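Local atomic coordinates of autophagy protein 5 (Saccharomyces cerevisiae, PDB entry 2DYO), a protein that takes part in cytoplasm-to-vacuole transport and autophagic vesicle formation, and is required for selective autophagy of the nucleus and of mitochondria. Residues A[143-152]-A[166-177]. Numbering follows the deposited sequence.
Sequences AEKFWFHQWK and MSLSVNEARKFW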
ATOM      1  N   ALA A 143     -11.227  -7.220   3.033  1.00 21.64           N
ATOM      2  CA  ALA A 143      -9.865  -7.009   2.540  1.00 21.74           C
ATOM      3  C   ALA A 143      -9.328  -8.254   1.835  1.00 21.84           C
ATOM      4  O   ALA A 143      -8.816  -8.173   0.716  1.00 20.46           O
ATOM      5  CB  ALA A 143      -8.947  -6.622   3.692  1.00 21.02           C
ATOM      6  N   GLU A 144      -9.443  -9.405   2.488  1.00 21.42           N
ATOM      7  CA  GLU A 144      -8.968 -10.649   1.893  1.00 22.94           C
ATOM      8  C   GLU A 144      -9.595 -10.906   0.527  1.00 23.82           C
ATOM      9  O   GLU A 144      -8.895 -11.272  -0.423  1.00 24.19           O
ATOM     10  CB  GLU A 144      -9.251 -11.831   2.827  1.00 26.13           C
ATOM     11  CG  GLU A 144      -8.983 -13.188   2.194  1.00 28.32           C
ATOM     12  CD  GLU A 144      -9.101 -14.332   3.187  1.00 31.65           C
ATOM     13  OE1 GLU A 144      -9.922 -14.225   4.127  1.00 28.11           O
ATOM     14  OE2 GLU A 144      -8.378 -15.342   3.014  1.00 31.62           O
ATOM     15  N   LYS A 145     -10.907 -10.717   0.417  1.00 22.07           N
ATOM     16  CA  LYS A 145     -11.593 -10.939  -0.853  1.00 23.57           C
ATOM     17  C   LYS A 145     -11.048 -10.023  -1.942  1.00 23.39           C
ATOM     18  O   LYS A 145     -10.765 -10.468  -3.056  1.00 23.02           O
ATOM     19  CB  LYS A 145     -13.104 -10.713  -0.711  1.00 23.82           C
ATOM     20  CG  LYS A 145     -13.846 -11.839   0.005  1.00 28.26           C
ATOM     21  CD  LYS A 145     -13.819 -13.127  -0.807  1.00 29.97           C
ATOM     22  CE  LYS A 145     -14.606 -14.237  -0.119  1.00 32.22           C
ATOM     23  NZ  LYS A 145     -14.535 -15.505  -0.901  1.00 31.13           N
ATOM     24  N   PHE A 146     -10.906  -8.742  -1.622  1.00 22.57           N
ATOM     25  CA  PHE A 146     -10.397  -7.770  -2.581  1.00 21.69           C
ATOM     26  C   PHE A 146      -8.952  -8.084  -2.962  1.00 19.89           C
ATOM     27  O   PHE A 146      -8.579  -8.051  -4.134  1.00 20.94           O
ATOM     28  CB  PHE A 146     -10.447  -6.359  -1.991  1.00 20.89           C
ATOM     29  CG  PHE A 146      -9.966  -5.295  -2.937  1.00 19.90           C
ATOM     30  CD1 PHE A 146     -10.833  -4.727  -3.865  1.00 21.77           C
ATOM     31  CD2 PHE A 146      -8.628  -4.907  -2.945  1.00 20.59           C
ATOM     32  CE1 PHE A 146     -10.377  -3.791  -4.788  1.00 21.63           C
ATOM     33  CE2 PHE A 146      -8.166  -3.969  -3.867  1.00 19.26           C
ATOM     34  CZ  PHE A 146      -9.037  -3.415  -4.786  1.00 20.89           C
ATOM     35  N   TRP A 147      -8.142  -8.367  -1.950  1.00 21.12           N
ATOM     36  CA  TRP A 147      -6.727  -8.662  -2.139  1.00 19.51           C
ATOM     37  C   TRP A 147      -6.497  -9.917  -2.983  1.00 22.39           C
ATOM     38  O   TRP A 147      -5.643  -9.932  -3.874  1.00 20.53           O
ATOM     39  CB  TRP A 147      -6.067  -8.834  -0.776  1.00 19.08           C
ATOM     40  CG  TRP A 147      -4.627  -9.214  -0.837  1.00 21.29           C
ATOM     41  CD1 TRP A 147      -3.566  -8.389  -1.087  1.00 23.12           C
ATOM     42  CD2 TRP A 147      -4.080 -10.512  -0.589  1.00 22.02           C
ATOM     43  NE1 TRP A 147      -2.387  -9.098  -1.002  1.00 25.07           N
ATOM     44  CE2 TRP A 147      -2.677 -10.405  -0.703  1.00 22.66           C
ATOM     45  CE3 TRP A 147      -4.643 -11.762  -0.289  1.00 23.72           C
ATOM     46  CZ2 TRP A 147      -1.827 -11.495  -0.509  1.00 25.81           C
ATOM     47  CZ3 TRP A 147      -3.798 -12.847  -0.097  1.00 24.82           C
ATOM     48  CH2 TRP A 147      -2.404 -12.706  -0.211  1.00 25.81           C
ATOM     49  N   PHE A 148      -7.254 -10.974  -2.707  1.00 22.19           N
ATOM     50  CA  PHE A 148      -7.084 -12.200  -3.478  1.00 25.44           C
ATOM     51  C   PHE A 148      -7.506 -11.962  -4.928  1.00 26.45           C
ATOM     52  O   PHE A 148      -6.926 -12.536  -5.854  1.00 24.93           O
ATOM     53  CB  PHE A 148      -7.886 -13.349  -2.855  1.00 27.25           C
ATOM     54  CG  PHE A 148      -7.653 -14.671  -3.522  1.00 30.07           C
ATOM     55  CD1 PHE A 148      -8.427 -15.064  -4.607  1.00 31.97           C
ATOM     56  CD2 PHE A 148      -6.614 -15.492  -3.106  1.00 30.86           C
ATOM     57  CE1 PHE A 148      -8.172 -16.264  -5.267  1.00 34.24           C
ATOM     58  CE2 PHE A 148      -6.349 -16.695  -3.759  1.00 34.18           C
ATOM     59  CZ  PHE A 148      -7.126 -17.077  -4.842  1.00 32.31           C
ATOM     60  N   HIS A 149      -8.499 -11.097  -5.125  1.00 25.81           N
ATOM     61  CA  HIS A 149      -8.966 -10.771  -6.468  1.00 27.30           C
ATOM     62  C   HIS A 149      -7.875  -9.980  -7.202  1.00 28.01           C
ATOM     63  O   HIS A 149      -7.771 -10.029  -8.433  1.00 28.87           O
ATOM     64  CB  HIS A 149     -10.263  -9.957  -6.404  1.00 30.05           C
ATOM     65  CG  HIS A 149     -10.918  -9.770  -7.736  1.00 31.89           C
ATOM     66  ND1 HIS A 149     -11.492 -10.811  -8.433  1.00 34.04           N
ATOM     67  CD2 HIS A 149     -11.052  -8.673  -8.519  1.00 34.07           C
ATOM     68  CE1 HIS A 149     -11.950 -10.365  -9.589  1.00 35.37           C
ATOM     69  NE2 HIS A 149     -11.696  -9.071  -9.666  1.00 36.98           N
ATOM     70  N   GLN A 150      -7.067  -9.248  -6.439  1.00 26.42           N
ATOM     71  CA  GLN A 150      -5.958  -8.487  -7.011  1.00 26.18           C
ATOM     72  C   GLN A 150      -4.951  -9.499  -7.560  1.00 24.31           C
ATOM     73  O   GLN A 150      -4.473  -9.373  -8.687  1.00 23.32           O
ATOM     74  CB  GLN A 150      -5.262  -7.634  -5.941  1.00 28.03           C
ATOM     75  CG  GLN A 150      -5.969  -6.343  -5.537  1.00 30.01           C
ATOM     76  CD  GLN A 150      -6.105  -5.360  -6.684  1.00 30.61           C
ATOM     77  OE1 GLN A 150      -6.992  -5.493  -7.531  1.00 30.23           O
ATOM     78  NE2 GLN A 150      -5.217  -4.373  -6.727  1.00 29.57           N
ATOM     79  N   TRP A 151      -4.635 -10.509  -6.755  1.00 21.86           N
ATOM     80  CA  TRP A 151      -3.673 -11.517  -7.177  1.00 23.17           C
ATOM     81  C   TRP A 151      -4.156 -12.378  -8.326  1.00 23.92           C
ATOM     82  O   TRP A 151      -3.360 -12.872  -9.112  1.00 22.19           O
ATOM     83  CB  TRP A 151      -3.244 -12.394  -6.000  1.00 19.67           C
ATOM     84  CG  TRP A 151      -2.092 -11.809  -5.242  1.00 19.96           C
ATOM     85  CD1 TRP A 151      -2.148 -11.094  -4.079  1.00 19.95           C
ATOM     86  CD2 TRP A 151      -0.715 -11.841  -5.631  1.00 21.80           C
ATOM     87  NE1 TRP A 151      -0.886 -10.676  -3.720  1.00 20.95           N
ATOM     88  CE2 TRP A 151       0.011 -11.119  -4.657  1.00 21.48           C
ATOM     89  CE3 TRP A 151      -0.020 -12.410  -6.712  1.00 21.98           C
ATOM     90  CZ2 TRP A 151       1.401 -10.949  -4.731  1.00 20.41           C
ATOM     91  CZ3 TRP A 151       1.363 -12.241  -6.784  1.00 21.36           C
ATOM     92  CH2 TRP A 151       2.055 -11.516  -5.798  1.00 20.92           C
ATOM     93  N   LYS A 152      -5.472 -12.563  -8.422  1.00 24.27           N
ATOM     94  CA  LYS A 152      -6.021 -13.353  -9.518  1.00 24.82           C
ATOM     95  C   LYS A 152      -5.771 -12.610 -10.836  1.00 25.19           C
ATOM     96  O   LYS A 152      -5.406 -13.209 -11.848  1.00 24.13           O
ATOM     97  CB  LYS A 152      -7.515 -13.590  -9.302  1.00 28.22           C
ATOM     98  CG  LYS A 152      -8.122 -14.604 -10.246  1.00 34.33           C
ATOM     99  CD  LYS A 152      -9.627 -14.792  -9.977  1.00 38.64           C
ATOM    100  CE  LYS A 152     -10.254 -15.739 -10.999  1.00 40.67           C
ATOM    101  NZ  LYS A 152     -11.720 -15.883 -10.769  1.00 44.05           N
ATOM    102  N   MET A 166      -5.477 -20.508  -9.116  1.00 35.09           N
ATOM    103  CA  MET A 166      -6.685 -21.304  -8.907  1.00 37.60           C
ATOM    104  C   MET A 166      -6.345 -22.718  -8.447  1.00 37.57           C
ATOM    105  O   MET A 166      -7.197 -23.427  -7.908  1.00 40.17           O
ATOM    106  CB  MET A 166      -7.506 -21.365 -10.195  1.00 39.38           C
ATOM    107  CG  MET A 166      -8.011 -20.014 -10.666  1.00 40.73           C
ATOM    108  SD  MET A 166      -9.203 -19.267  -9.536  1.00 48.54           S
ATOM    109  CE  MET A 166      -8.174 -18.238  -8.522  1.00 41.75           C
ATOM    110  N   SER A 167      -5.094 -23.117  -8.649  1.00 36.46           N
ATOM    111  CA  SER A 167      -4.640 -24.449  -8.270  1.00 34.34           C
ATOM    112  C   SER A 167      -4.167 -24.551  -6.828  1.00 33.24           C
ATOM    113  O   SER A 167      -3.870 -25.642  -6.348  1.00 32.56           O
ATOM    114  CB  SER A 167      -3.523 -24.907  -9.208  1.00 36.02           C
ATOM    115  OG  SER A 167      -4.013 -25.030 -10.531  1.00 41.27           O
ATOM    116  N   LEU A 168      -4.079 -23.418  -6.139  1.00 29.82           N
ATOM    117  CA  LEU A 168      -3.659 -23.437  -4.743  1.00 30.29           C
ATOM    118  C   LEU A 168      -4.782 -24.093  -3.944  1.00 27.69           C
ATOM    119  O   LEU A 168      -5.943 -24.008  -4.337  1.00 27.91           O
ATOM    120  CB  LEU A 168      -3.450 -22.012  -4.224  1.00 31.15           C
ATOM    121  CG  LEU A 168      -2.359 -21.141  -4.848  1.00 32.40           C
ATOM    122  CD1 LEU A 168      -2.395 -19.753  -4.194  1.00 32.14           C
ATOM    123  CD2 LEU A 168      -1.004 -21.783  -4.647  1.00 31.34           C
ATOM    124  N   SER A 169      -4.450 -24.752  -2.840  1.00 29.55           N
ATOM    125  CA  SER A 169      -5.490 -25.360  -2.018  1.00 29.83           C
ATOM    126  C   SER A 169      -6.182 -24.200  -1.311  1.00 31.25           C
ATOM    127  O   SER A 169      -5.610 -23.112  -1.190  1.00 29.02           O
ATOM    128  CB  SER A 169      -4.893 -26.312  -0.980  1.00 29.32           C
ATOM    129  OG  SER A 169      -4.214 -25.616   0.051  1.00 29.56           O
ATOM    130  N   VAL A 170      -7.413 -24.418  -0.868  1.00 29.11           N
ATOM    131  CA  VAL A 170      -8.145 -23.372  -0.173  1.00 29.73           C
ATOM    132  C   VAL A 170      -7.308 -22.849   0.989  1.00 30.24           C
ATOM    133  O   VAL A 170      -7.131 -21.640   1.131  1.00 29.58           O
ATOM    134  CB  VAL A 170      -9.497 -23.895   0.346  1.00 28.96           C
ATOM    135  CG1 VAL A 170     -10.153 -22.857   1.248  1.00 31.34           C
ATOM    136  CG2 VAL A 170     -10.405 -24.222  -0.835  1.00 24.61           C
ATOM    137  N   ASN A 171      -6.767 -23.755   1.802  1.00 29.29           N
ATOM    138  CA  ASN A 171      -5.947 -23.348   2.943  1.00 30.09           C
ATOM    139  C   ASN A 171      -4.645 -22.654   2.542  1.00 30.36           C
ATOM    140  O   ASN A 171      -4.093 -21.860   3.306  1.00 26.85           O
ATOM    141  CB  ASN A 171      -5.622 -24.553   3.831  1.00 30.99           C
ATOM    142  CG  ASN A 171      -6.854 -25.129   4.502  1.00 33.88           C
ATOM    143  OD1 ASN A 171      -7.898 -24.481   4.563  1.00 32.48           O
ATOM    144  ND2 ASN A 171      -6.734 -26.348   5.021  1.00 30.94           N
ATOM    145  N   GLU A 172      -4.147 -22.956   1.350  1.00 30.16           N
ATOM    146  CA  GLU A 172      -2.915 -22.329   0.894  1.00 31.58           C
ATOM    147  C   GLU A 172      -3.200 -20.843   0.661  1.00 31.09           C
ATOM    148  O   GLU A 172      -2.402 -19.976   1.027  1.00 31.55           O
ATOM    149  CB  GLU A 172      -2.437 -23.002  -0.397  1.00 35.12           C
ATOM    150  CG  GLU A 172      -0.927 -23.081  -0.518  1.00 40.72           C
ATOM    151  CD  GLU A 172      -0.470 -24.150  -1.500  1.00 43.79           C
ATOM    152  OE1 GLU A 172       0.755 -24.381  -1.590  1.00 45.85           O
ATOM    153  OE2 GLU A 172      -1.332 -24.756  -2.178  1.00 42.75           O
ATOM    154  N   ALA A 173      -4.357 -20.566   0.066  1.00 29.13           N
ATOM    155  CA  ALA A 173      -4.784 -19.201  -0.216  1.00 30.21           C
ATOM    156  C   ALA A 173      -5.033 -18.433   1.079  1.00 29.18           C
ATOM    157  O   ALA A 173      -4.716 -17.250   1.178  1.00 27.72           O
ATOM    158  CB  ALA A 173      -6.046 -19.217  -1.063  1.00 27.92           C
ATOM    159  N   ARG A 174      -5.610 -19.107   2.068  1.00 28.57           N
ATOM    160  CA  ARG A 174      -5.892 -18.475   3.349  1.00 29.20           C
ATOM    161  C   ARG A 174      -4.584 -18.159   4.039  1.00 28.43           C
ATOM    162  O   ARG A 174      -4.438 -17.118   4.678  1.00 27.69           O
ATOM    163  CB  ARG A 174      -6.719 -19.414   4.227  1.00 33.57           C
ATOM    164  CG  ARG A 174      -7.798 -20.111   3.459  1.00 39.16           C
ATOM    165  CD  ARG A 174      -9.167 -19.612   3.819  1.00 45.59           C
ATOM    166  NE  ARG A 174      -9.711 -20.336   4.960  1.00 49.58           N
ATOM    167  CZ  ARG A 174     -11.004 -20.591   5.120  1.00 53.28           C
ATOM    168  NH1 ARG A 174     -11.874 -20.175   4.210  1.00 54.42           N
ATOM    169  NH2 ARG A 174     -11.428 -21.272   6.175  1.00 55.51           N
ATOM    170  N   LYS A 175      -3.632 -19.076   3.904  1.00 26.31           N
ATOM    171  CA  LYS A 175      -2.309 -18.935   4.503  1.00 27.87           C
ATOM    172  C   LYS A 175      -1.583 -17.748   3.862  1.00 25.87           C
ATOM    173  O   LYS A 175      -0.812 -17.045   4.514  1.00 26.58           O
ATOM    174  CB  LYS A 175      -1.514 -20.226   4.274  1.00 29.52           C
ATOM    175  CG  LYS A 175      -0.138 -20.288   4.920  1.00 34.95           C
ATOM    176  CD  LYS A 175       0.569 -21.572   4.488  1.00 37.82           C
ATOM    177  CE  LYS A 175       1.917 -21.747   5.160  1.00 41.20           C
ATOM    178  NZ  LYS A 175       2.598 -22.992   4.698  1.00 43.32           N
ATOM    179  N   PHE A 176      -1.835 -17.544   2.574  1.00 24.91           N
ATOM    180  CA  PHE A 176      -1.224 -16.449   1.829  1.00 23.92           C
ATOM    181  C   PHE A 176      -1.686 -15.130   2.465  1.00 23.71           C
ATOM    182  O   PHE A 176      -0.864 -14.315   2.879  1.00 24.40           O
ATOM    183  CB  PHE A 176      -1.643 -16.544   0.355  1.00 22.80           C
ATOM    184  CG  PHE A 176      -0.866 -15.638  -0.573  1.00 23.92           C
ATOM    185  CD1 PHE A 176       0.409 -15.189  -0.239  1.00 24.27           C
ATOM    186  CD2 PHE A 176      -1.412 -15.248  -1.792  1.00 23.27           C
ATOM    187  CE1 PHE A 176       1.126 -14.359  -1.109  1.00 25.81           C
ATOM    188  CE2 PHE A 176      -0.708 -14.420  -2.668  1.00 24.15           C
ATOM    189  CZ  PHE A 176       0.564 -13.976  -2.327  1.00 23.38           C
ATOM    190  N   TRP A 177      -2.999 -14.936   2.566  1.00 23.83           N
ATOM    191  CA  TRP A 177      -3.540 -13.722   3.177  1.00 23.70           C
ATOM    192  C   TRP A 177      -3.087 -13.621   4.626  1.00 25.24           C
ATOM    193  O   TRP A 177      -2.748 -12.543   5.114  1.00 23.87           O
ATOM    194  CB  TRP A 177      -5.070 -13.725   3.145  1.00 25.06           C
ATOM    195  CG  TRP A 177      -5.675 -12.606   3.962  1.00 25.02           C
ATOM    196  CD1 TRP A 177      -6.408 -12.722   5.109  1.00 23.50           C
ATOM    197  CD2 TRP A 177      -5.561 -11.202   3.702  1.00 23.33           C
ATOM    198  NE1 TRP A 177      -6.759 -11.478   5.579  1.00 22.63           N
ATOM    199  CE2 TRP A 177      -6.253 -10.527   4.732  1.00 24.10           C
ATOM    200  CE3 TRP A 177      -4.943 -10.450   2.694  1.00 23.53           C
ATOM    201  CZ2 TRP A 177      -6.341  -9.132   4.783  1.00 23.87           C
ATOM    202  CZ3 TRP A 177      -5.032  -9.061   2.747  1.00 21.96           C
ATOM    203  CH2 TRP A 177      -5.726  -8.419   3.782  1.00 21.42           C
TER
HETATM  204  O   HOH W   1      -7.103 -15.566   0.577  1.00 30.70           O
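Helices 143-152 and 170-177 cross steeply, their axes 10.9 Å apart at closest approach and their N-to-C directions 106° apart, and the backbones come nearest at Glu-144 and Trp-177. The indole of Trp-177 lies flat on the start of the first segment. CB of Glu-144 stands 3.6 Å above the centroid of the Trp-177 five-membered ring, almost on the normal, a CH-pi contact, while Ala-143 CB reaches Trp-177 CH2 at 3.7 Å. With CG anti to the backbone N (chi1 171°) and the chain extended beyond it, Glu-144 runs on across the indole, its carboxylate 23° from the ring plane. OE2 then accepts from a water at 2.8 Å, which also donates to Ala-173 O and so bridges the two helices. The Trp-147 indole is held between Trp-177 CE3 of the second helix on one face and Trp-151 CD1 of its own helix on the opposite face, and the Phe-176 ring meets its six-membered ring obliquely. Phe-176 also turns its edge to the face of Trp-151, with CZ 3.7 Å from Trp-151 CE2. Farther along, the Phe-148 ring touches Ala-173 CB through CE2 and, at its edge, Met-166 CE, which lies 3.8 Å from Phe-148 CE1; the bent Met-166 chain also packs against the aliphatic part of Lys-152. The capping box of Ser-169 and Glu-172 closes the start of helix 170-177. The indole nitrogens of Trp-147 and Trp-151 both bond to Phe-276 O, tying the cluster to the chain beyond helix 266-273. With no hydrogen bond running directly between the segments, cohesion in this corner of the alpha-helical bundle region rests on burial of the aromatic cluster, and the water links Glu-144 OE2 to Ala-173 O, two acceptors that could not bond each other.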